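Local coordinates for protein beta-1,4-galactanase (Thielavia heterothallica, PDB 1HJS) that hydrolyses beta-1,4-galactosidic linkages in type I arabinogalactans, as a family 53 glycoside hydrolase of clan GH-A, at residues A[248-253]-A[271-276]. Residues are numbered along the deposited sequence; the frame is centred on the assembly and turned at random.
Sequences WPISCP and EGQTTF
W248 and F276 form an offset stack in the (beta/alpha)8 barrel of this galactanase, joining the loop after strand 240-245 to the first turns of helix 270-285. The six-membered ring of W248 and the phenyl ring lie with centroids 4.7 Å apart and planes inclined by 29°. With W248 CG anti to the backbone N (chi1 -176°), the indole lies against the side of the helix, along G272, Q273 and F276, and its CE3 lies over one face of the F276 ring, toward the rim, 3.3 Å from F276 CD1. F276 CB rests on one indole face and P249 CD on the opposite one, while Q273 CG lies at the edge. W248 NE1 is hydrogen-bonded to P267 O, and F276 also touches T246, next to the nucleophile E245. An alanine in place of W248 would probably leave F276 without its stacking partner and P267 O without its indole donor. Q273 extends beyond CG and crosses I250 at a slant, I250 CG2 lying 3.2 Å from Q273 CD. The amide is pinned at both ends, OE1 by S325 OG and NE2 by T314 O and W248 O. W248 O lies in the plane of the Q273 amide and takes a nearly straight hydrogen bond from Q273 NE2, 2.8 Å long, with an N-H...O angle of 172°.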
loop_
_atom_site.group_PDB
_atom_site.type_symbol
_atom_site.label_atom_id
_atom_site.label_comp_id
_atom_site.label_asym_id
_atom_site.label_seq_id
_atom_site.Cartn_x
_atom_site.Cartn_y
_atom_site.Cartn_z
ATOM N N TRP A 248 8.741 10.127 -4.631
ATOM C CA TRP A 248 9.946 10.820 -5.080
ATOM C C TRP A 248 9.529 12.284 -5.104
ATOM O O TRP A 248 8.497 12.640 -5.674
ATOM C CB TRP A 248 10.439 10.399 -6.462
ATOM C CG TRP A 248 11.729 11.117 -6.763
ATOM C CD1 TRP A 248 11.880 12.262 -7.494
ATOM C CD2 TRP A 248 13.025 10.808 -6.233
ATOM N NE1 TRP A 248 13.190 12.685 -7.449
ATOM C CE2 TRP A 248 13.913 11.812 -6.683
ATOM C CE3 TRP A 248 13.521 9.781 -5.415
ATOM C CZ2 TRP A 248 15.273 11.820 -6.343
ATOM C CZ3 TRP A 248 14.874 9.787 -5.077
ATOM C CH2 TRP A 248 15.734 10.804 -5.542
ATOM N N PRO A 249 10.329 13.156 -4.483
ATOM C CA PRO A 249 9.972 14.572 -4.451
ATOM C C PRO A 249 10.215 15.441 -5.671
ATOM O O PRO A 249 11.167 15.232 -6.431
ATOM C CB PRO A 249 10.738 15.080 -3.228
ATOM C CG PRO A 249 11.981 14.279 -3.262
ATOM C CD PRO A 249 11.530 12.884 -3.668
ATOM N N ILE A 250 9.323 16.410 -5.858
ATOM C CA ILE A 250 9.477 17.385 -6.927
ATOM C C ILE A 250 10.088 18.593 -6.216
ATOM O O ILE A 250 10.486 19.574 -6.839
ATOM C CB ILE A 250 8.128 17.774 -7.593
ATOM C CG1 ILE A 250 7.119 18.244 -6.552
ATOM C CG2 ILE A 250 7.589 16.596 -8.386
ATOM C CD1 ILE A 250 5.798 18.689 -7.165
ATOM N N SER A 251 10.164 18.494 -4.892
ATOM C CA SER A 251 10.748 19.544 -4.063
ATOM C C SER A 251 11.131 18.995 -2.691
ATOM O O SER A 251 10.301 18.412 -1.994
ATOM C CB SER A 251 9.769 20.711 -3.899
ATOM O OG SER A 251 10.351 21.745 -3.123
ATOM N N CYS A 252 12.395 19.165 -2.314
ATOM C CA CYS A 252 12.877 18.693 -1.019
ATOM C C CYS A 252 14.011 19.579 -0.524
ATOM O O CYS A 252 15.155 19.140 -0.424
ATOM C CB CYS A 252 13.392 17.249 -1.094
ATOM S SG CYS A 252 13.547 16.578 0.594
ATOM N N PRO A 253 13.707 20.837 -0.188
ATOM C CA PRO A 253 14.739 21.758 0.290
ATOM C C PRO A 253 15.244 21.497 1.708
ATOM O O PRO A 253 16.302 21.988 2.090
ATOM C CB PRO A 253 14.048 23.114 0.179
ATOM C CG PRO A 253 12.626 22.774 0.543
ATOM C CD PRO A 253 12.388 21.500 -0.246
ATOM N N GLU A 271 10.480 15.371 -13.850
ATOM C CA GLU A 271 11.366 14.545 -14.665
ATOM C C GLU A 271 12.074 13.541 -13.757
ATOM O O GLU A 271 12.223 12.364 -14.099
ATOM C CB GLU A 271 12.408 15.417 -15.377
ATOM C CG GLU A 271 11.861 16.345 -16.465
ATOM C CD GLU A 271 10.932 17.434 -15.941
ATOM O OE1 GLU A 271 11.204 17.997 -14.860
ATOM O OE2 GLU A 271 9.935 17.744 -16.629
ATOM N N GLY A 272 12.515 14.024 -12.598
ATOM C CA GLY A 272 13.190 13.167 -11.639
ATOM C C GLY A 272 12.255 12.081 -11.132
ATOM O O GLY A 272 12.675 10.936 -10.946
ATOM N N GLN A 273 10.991 12.436 -10.900
ATOM C CA GLN A 273 10.013 11.457 -10.434
ATOM C C GLN A 273 9.859 10.321 -11.433
ATOM O O GLN A 273 9.801 9.153 -11.048
ATOM C CB GLN A 273 8.633 12.090 -10.240
ATOM C CG GLN A 273 8.500 13.048 -9.090
ATOM C CD GLN A 273 7.052 13.452 -8.873
ATOM O OE1 GLN A 273 6.335 13.754 -9.829
ATOM N NE2 GLN A 273 6.617 13.462 -7.619
ATOM N N THR A 274 9.774 10.658 -12.718
ATOM C CA THR A 274 9.601 9.626 -13.733
ATOM C C THR A 274 10.797 8.686 -13.754
ATOM O O THR A 274 10.636 7.482 -13.930
ATOM C CB THR A 274 9.396 10.220 -15.150
ATOM O OG1 THR A 274 10.627 10.772 -15.623
ATOM C CG2 THR A 274 8.344 11.311 -15.119
ATOM N N THR A 275 11.995 9.233 -13.566
ATOM C CA THR A 275 13.198 8.409 -13.567
ATOM C C THR A 275 13.198 7.455 -12.380
ATOM O O THR A 275 13.434 6.258 -12.539
ATOM C CB THR A 275 14.476 9.272 -13.508
ATOM O OG1 THR A 275 14.566 10.065 -14.699
ATOM C CG2 THR A 275 15.714 8.388 -13.389
ATOM N N PHE A 276 12.929 7.985 -11.189
ATOM C CA PHE A 276 12.905 7.161 -9.986
ATOM C C PHE A 276 11.835 6.077 -10.073
ATOM O O PHE A 276 12.107 4.903 -9.826
ATOM C CB PHE A 276 12.641 8.023 -8.747
ATOM C CG PHE A 276 12.601 7.238 -7.461
ATOM C CD1 PHE A 276 13.775 6.779 -6.875
ATOM C CD2 PHE A 276 11.386 6.953 -6.841
ATOM C CE1 PHE A 276 13.745 6.049 -5.685
ATOM C CE2 PHE A 276 11.342 6.221 -5.650
ATOM C CZ PHE A 276 12.522 5.769 -5.071
#